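Local coordinates for protein HPV18 E7 (Human papillomavirus type 18, PDB 6IWD) that probably drives quiescent host cells from G1 into S phase as a viral oncoprotein, here represented by its zinc-binding C-terminal domain, at residues E5-K17 and E23-F36. Residues are numbered along the deposited sequence; the frame is centred on the assembly and turned at random.
With ZN (zinc ion), chain F.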
loop_
_atom_site.group_PDB
_atom_site.type_symbol
_atom_site.label_atom_id
_atom_site.label_comp_id
_atom_site.label_asym_id
_atom_site.label_seq_id
_atom_site.Cartn_x
_atom_site.Cartn_y
_atom_site.Cartn_z
ATOM N N GLU B 5 -8.004 6.551 -16.127
ATOM C CA GLU B 5 -7.193 7.701 -15.741
ATOM C C GLU B 5 -7.410 8.036 -14.261
ATOM O O GLU B 5 -8.503 7.814 -13.735
ATOM C CB GLU B 5 -7.520 8.908 -16.637
ATOM C CG GLU B 5 -6.625 10.130 -16.413
ATOM C CD GLU B 5 -6.504 11.025 -17.633
ATOM O OE1 GLU B 5 -6.175 10.509 -18.724
ATOM O OE2 GLU B 5 -6.719 12.249 -17.494
ATOM N N PRO B 6 -6.364 8.526 -13.589
ATOM C CA PRO B 6 -6.513 8.963 -12.194
ATOM C C PRO B 6 -7.675 9.933 -12.006
ATOM O O PRO B 6 -7.980 10.754 -12.876
ATOM C CB PRO B 6 -5.169 9.634 -11.895
ATOM C CG PRO B 6 -4.201 8.892 -12.739
ATOM C CD PRO B 6 -4.947 8.503 -14.003
ATOM N N GLN B 7 -8.329 9.825 -10.854
ATOM C CA GLN B 7 -9.414 10.717 -10.477
ATOM C C GLN B 7 -9.062 11.434 -9.181
ATOM O O GLN B 7 -8.166 11.022 -8.439
ATOM C CB GLN B 7 -10.737 9.953 -10.321
ATOM C CG GLN B 7 -11.319 9.435 -11.638
ATOM C CD GLN B 7 -11.858 10.551 -12.531
ATOM O OE1 GLN B 7 -11.130 11.464 -12.924
ATOM N NE2 GLN B 7 -13.143 10.471 -12.860
ATOM N N ARG B 8 -9.769 12.527 -8.921
ATOM C CA ARG B 8 -9.568 13.280 -7.693
ATOM C C ARG B 8 -10.423 12.683 -6.583
ATOM O O ARG B 8 -11.610 12.404 -6.790
ATOM C CB ARG B 8 -9.911 14.755 -7.891
ATOM C CG ARG B 8 -10.068 15.507 -6.584
ATOM C CD ARG B 8 -9.574 16.925 -6.674
ATOM N NE ARG B 8 -8.744 17.154 -7.855
ATOM C CZ ARG B 8 -8.198 18.329 -8.143
ATOM N NH1 ARG B 8 -8.393 19.358 -7.326
ATOM N NH2 ARG B 8 -7.455 18.479 -9.235
ATOM N N HIS B 9 -9.812 12.475 -5.415
ATOM C CA HIS B 9 -10.499 11.953 -4.243
ATOM C C HIS B 9 -10.103 12.772 -3.025
ATOM O O HIS B 9 -8.990 13.299 -2.953
ATOM C CB HIS B 9 -10.162 10.479 -3.993
ATOM C CG HIS B 9 -10.207 9.634 -5.225
ATOM N ND1 HIS B 9 -11.381 9.115 -5.727
ATOM C CD2 HIS B 9 -9.222 9.213 -6.056
ATOM C CE1 HIS B 9 -11.118 8.418 -6.819
ATOM N NE2 HIS B 9 -9.817 8.462 -7.040
ATOM N N THR B 10 -11.015 12.878 -2.063
ATOM C CA THR B 10 -10.715 13.548 -0.806
ATOM C C THR B 10 -10.731 12.532 0.326
ATOM O O THR B 10 -11.671 11.740 0.441
ATOM C CB THR B 10 -11.704 14.681 -0.513
ATOM O OG1 THR B 10 -11.650 15.638 -1.574
ATOM C CG2 THR B 10 -11.330 15.385 0.794
ATOM N N MET B 11 -9.686 12.549 1.145
ATOM C CA MET B 11 -9.580 11.697 2.322
ATOM C C MET B 11 -9.711 12.562 3.567
ATOM O O MET B 11 -8.885 13.451 3.796
ATOM C CB MET B 11 -8.247 10.952 2.345
ATOM C CG MET B 11 -8.049 9.971 1.207
ATOM S SD MET B 11 -8.905 8.411 1.492
ATOM C CE MET B 11 -8.246 7.951 3.093
ATOM N N LEU B 12 -10.737 12.298 4.373
ATOM C CA LEU B 12 -10.890 12.932 5.678
ATOM C C LEU B 12 -10.321 12.023 6.756
ATOM O O LEU B 12 -10.626 10.830 6.796
ATOM C CB LEU B 12 -12.358 13.235 5.980
ATOM C CG LEU B 12 -12.961 14.368 5.149
ATOM C CD1 LEU B 12 -14.459 14.159 4.966
ATOM C CD2 LEU B 12 -12.672 15.697 5.839
ATOM N N CYS B 13 -9.474 12.580 7.610
ATOM C CA CYS B 13 -8.907 11.814 8.708
ATOM C C CYS B 13 -8.708 12.758 9.885
ATOM O O CYS B 13 -8.981 13.958 9.795
ATOM C CB CYS B 13 -7.601 11.126 8.287
ATOM S SG CYS B 13 -6.278 12.239 7.656
ATOM N N MET B 14 -8.230 12.202 10.993
ATOM C CA MET B 14 -7.994 12.947 12.218
ATOM C C MET B 14 -6.495 13.022 12.489
ATOM O O MET B 14 -5.772 12.040 12.292
ATOM C CB MET B 14 -8.716 12.279 13.396
ATOM C CG MET B 14 -8.746 13.094 14.687
ATOM S SD MET B 14 -9.328 12.160 16.144
ATOM C CE MET B 14 -8.056 10.890 16.236
ATOM N N CYS B 15 -6.026 14.191 12.923
ATOM C CA CYS B 15 -4.648 14.294 13.382
ATOM C C CYS B 15 -4.419 13.347 14.553
ATOM O O CYS B 15 -5.242 13.249 15.467
ATOM C CB CYS B 15 -4.319 15.727 13.796
ATOM S SG CYS B 15 -2.667 15.880 14.524
ATOM N N CYS B 16 -3.293 12.638 14.522
ATOM C CA CYS B 16 -3.012 11.687 15.587
ATOM C C CYS B 16 -2.509 12.355 16.859
ATOM O O CYS B 16 -2.222 11.651 17.832
ATOM C CB CYS B 16 -2.007 10.636 15.115
ATOM S SG CYS B 16 -0.408 11.278 14.579
ATOM N N LYS B 17 -2.408 13.684 16.881
ATOM C CA LYS B 17 -1.941 14.394 18.064
ATOM C C LYS B 17 -2.989 15.283 18.714
ATOM O O LYS B 17 -2.898 15.523 19.919
ATOM C CB LYS B 17 -0.718 15.257 17.725
ATOM C CG LYS B 17 0.490 14.466 17.261
ATOM C CD LYS B 17 0.892 13.427 18.299
ATOM C CE LYS B 17 1.316 12.134 17.627
ATOM N NZ LYS B 17 0.837 10.919 18.360
ATOM N N GLU B 23 -7.993 17.263 5.862
ATOM C CA GLU B 23 -8.528 17.019 4.529
ATOM C C GLU B 23 -7.348 16.837 3.577
ATOM O O GLU B 23 -6.594 17.783 3.332
ATOM C CB GLU B 23 -9.419 18.179 4.100
ATOM C CG GLU B 23 -10.726 17.774 3.448
ATOM C CD GLU B 23 -11.770 18.881 3.510
ATOM O OE1 GLU B 23 -12.079 19.358 4.630
ATOM O OE2 GLU B 23 -12.272 19.283 2.434
ATOM N N LEU B 24 -7.179 15.624 3.057
ATOM C CA LEU B 24 -6.158 15.327 2.058
ATOM C C LEU B 24 -6.831 15.142 0.708
ATOM O O LEU B 24 -7.827 14.419 0.600
ATOM C CB LEU B 24 -5.371 14.067 2.415
ATOM C CG LEU B 24 -4.695 14.019 3.774
ATOM C CD1 LEU B 24 -4.129 12.639 3.995
ATOM C CD2 LEU B 24 -3.605 15.073 3.846
ATOM N N VAL B 25 -6.298 15.801 -0.311
ATOM C CA VAL B 25 -6.836 15.729 -1.661
ATOM C C VAL B 25 -5.783 15.072 -2.539
ATOM O O VAL B 25 -4.655 15.572 -2.647
ATOM C CB VAL B 25 -7.228 17.117 -2.186
ATOM C CG1 VAL B 25 -7.770 17.018 -3.604
ATOM C CG2 VAL B 25 -8.253 17.751 -1.244
ATOM N N VAL B 26 -6.135 13.942 -3.139
ATOM C CA VAL B 26 -5.210 13.194 -3.973
ATOM C C VAL B 26 -5.812 12.997 -5.361
ATOM O O VAL B 26 -7.022 13.112 -5.573
ATOM C CB VAL B 26 -4.843 11.827 -3.348
ATOM C CG1 VAL B 26 -4.071 12.028 -2.050
ATOM C CG2 VAL B 26 -6.094 10.995 -3.098
ATOM N N GLU B 27 -4.939 12.690 -6.312
ATOM C CA GLU B 27 -5.337 12.126 -7.593
ATOM C C GLU B 27 -4.613 10.802 -7.741
ATOM O O GLU B 27 -3.406 10.724 -7.478
ATOM C CB GLU B 27 -5.010 13.062 -8.756
ATOM C CG GLU B 27 -5.752 14.371 -8.673
ATOM C CD GLU B 27 -5.731 15.137 -9.979
ATOM O OE1 GLU B 27 -4.919 14.787 -10.866
ATOM O OE2 GLU B 27 -6.533 16.089 -10.120
ATOM N N SER B 28 -5.346 9.760 -8.119
ATOM C CA SER B 28 -4.747 8.430 -8.184
ATOM C C SER B 28 -5.698 7.488 -8.905
ATOM O O SER B 28 -6.872 7.801 -9.126
ATOM C CB SER B 28 -4.432 7.888 -6.785
ATOM O OG SER B 28 -5.632 7.527 -6.127
ATOM N N SER B 29 -5.171 6.318 -9.258
ATOM C CA SER B 29 -6.012 5.236 -9.730
ATOM C C SER B 29 -6.864 4.704 -8.582
ATOM O O SER B 29 -6.592 4.960 -7.401
ATOM C CB SER B 29 -5.167 4.102 -10.298
ATOM O OG SER B 29 -4.437 3.474 -9.244
ATOM N N ALA B 30 -7.903 3.938 -8.943
ATOM C CA ALA B 30 -8.745 3.315 -7.919
ATOM C C ALA B 30 -7.941 2.364 -7.035
ATOM O O ALA B 30 -8.135 2.331 -5.813
ATOM C CB ALA B 30 -9.908 2.569 -8.571
ATOM N N ASP B 31 -7.053 1.563 -7.636
ATOM C CA ASP B 31 -6.270 0.613 -6.847
ATOM C C ASP B 31 -5.356 1.326 -5.859
ATOM O O ASP B 31 -5.179 0.861 -4.724
ATOM C CB ASP B 31 -5.440 -0.295 -7.749
ATOM C CG ASP B 31 -6.276 -1.323 -8.485
ATOM O OD1 ASP B 31 -7.472 -1.495 -8.148
ATOM O OD2 ASP B 31 -5.722 -1.969 -9.401
ATOM N N ASP B 32 -4.735 2.434 -6.276
ATOM C CA ASP B 32 -3.852 3.128 -5.339
ATOM C C ASP B 32 -4.652 3.848 -4.259
ATOM O O ASP B 32 -4.185 3.979 -3.121
ATOM C CB ASP B 32 -2.931 4.103 -6.081
ATOM C CG ASP B 32 -1.813 3.391 -6.865
ATOM O OD1 ASP B 32 -1.369 2.284 -6.468
ATOM O OD2 ASP B 32 -1.372 3.950 -7.893
ATOM N N LEU B 33 -5.871 4.286 -4.584
ATOM C CA LEU B 33 -6.745 4.848 -3.563
ATOM C C LEU B 33 -7.076 3.803 -2.503
ATOM O O LEU B 33 -7.006 4.081 -1.302
ATOM C CB LEU B 33 -8.022 5.405 -4.202
ATOM C CG LEU B 33 -9.077 5.816 -3.163
ATOM C CD1 LEU B 33 -8.581 6.943 -2.282
ATOM C CD2 LEU B 33 -10.395 6.207 -3.824
ATOM N N ARG B 34 -7.447 2.589 -2.930
ATOM C CA ARG B 34 -7.763 1.534 -1.963
ATOM C C ARG B 34 -6.553 1.211 -1.099
ATOM O O ARG B 34 -6.676 1.039 0.122
ATOM C CB ARG B 34 -8.235 0.269 -2.686
ATOM C CG ARG B 34 -8.862 -0.760 -1.759
ATOM C CD ARG B 34 -10.224 -0.281 -1.323
ATOM N NE ARG B 34 -11.174 -0.426 -2.419
ATOM C CZ ARG B 34 -12.235 0.350 -2.622
ATOM N NH1 ARG B 34 -12.499 1.381 -1.828
ATOM N NH2 ARG B 34 -13.014 0.105 -3.657
ATOM N N ALA B 35 -5.371 1.128 -1.722
ATOM C CA ALA B 35 -4.155 0.839 -0.969
ATOM C C ALA B 35 -3.881 1.912 0.078
ATOM O O ALA B 35 -3.441 1.607 1.194
ATOM C CB ALA B 35 -2.975 0.703 -1.933
ATOM N N PHE B 36 -4.125 3.177 -0.276
ATOM C CA PHE B 36 -3.955 4.295 0.647
ATOM C C PHE B 36 -4.957 4.220 1.798
ATOM O O PHE B 36 -4.589 4.399 2.967
ATOM C CB PHE B 36 -4.102 5.600 -0.146
ATOM C CG PHE B 36 -3.802 6.864 0.634
ATOM C CD1 PHE B 36 -2.770 6.922 1.552
ATOM C CD2 PHE B 36 -4.525 8.022 0.373
ATOM C CE1 PHE B 36 -2.502 8.109 2.251
ATOM C CE2 PHE B 36 -4.253 9.206 1.056
ATOM C CZ PHE B 36 -3.242 9.250 1.987
HETATM ZN ZN ZN F . -2.848 18.267 15.381
#
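His9 and Leu33 meet through different first torsions: the imidazole swings beside its own backbone N (chi1 -45°), whereas Leu33 sends CG anti to its N (chi1 171°). Leu33 CD2 thereby comes to sit 3.6 Å from the centroid of the His9 ring, 10° off the normal, which identifies a CH-pi contact over the middle of one face. Ser28 O lies at the edge of the same ring, in its plane. Further along, Met11, bent at chi2 and chi3, lays CG 3.9 Å from Phe36 CE2 and SD 4.1 Å from Leu33 CD1; its sulfur approaches the Phe36 ring obliquely, a Met-aromatic contact. His9, Met11, Leu24, Val26 and Ser28 lie on the same hairpin face, the one turned to helix 30-36, whose axis comes within 10.2 Å of that of strand 7-14 at closest approach.

The scaffold is the antiparallel beta hairpin of the E7 zinc-binding domain. Reciprocal backbone bonds join Gln7 with Ser28, His9 with Val26 and Met11 with Leu24, and the last pair is nearly linear, Met11 N to Leu24 O measuring 2.7 Å. On the other face, Arg8 NH2 donates to Glu27 OE2 at 2.7 Å, meeting the carboxylate on its anti side, with the guanidinium and carboxylate planes inclined to each other; NE adds a weak bond to the same oxygen. Glu27 OE1 meanwhile pairs with Lys17 of a second E7 subunit, and Val26 and Glu27 extend the sheet into that chain. Past the hairpin, Ser29 is the N-cap of the helix that starts at Ala30, its OG accepting from Asp32 N at 3.2 Å. Near the C-terminal end of 5-17, just past the strand, Cys15 SG binds zinc at 2.5 Å, with Cys18, Cys48 and Cys51 completing the site.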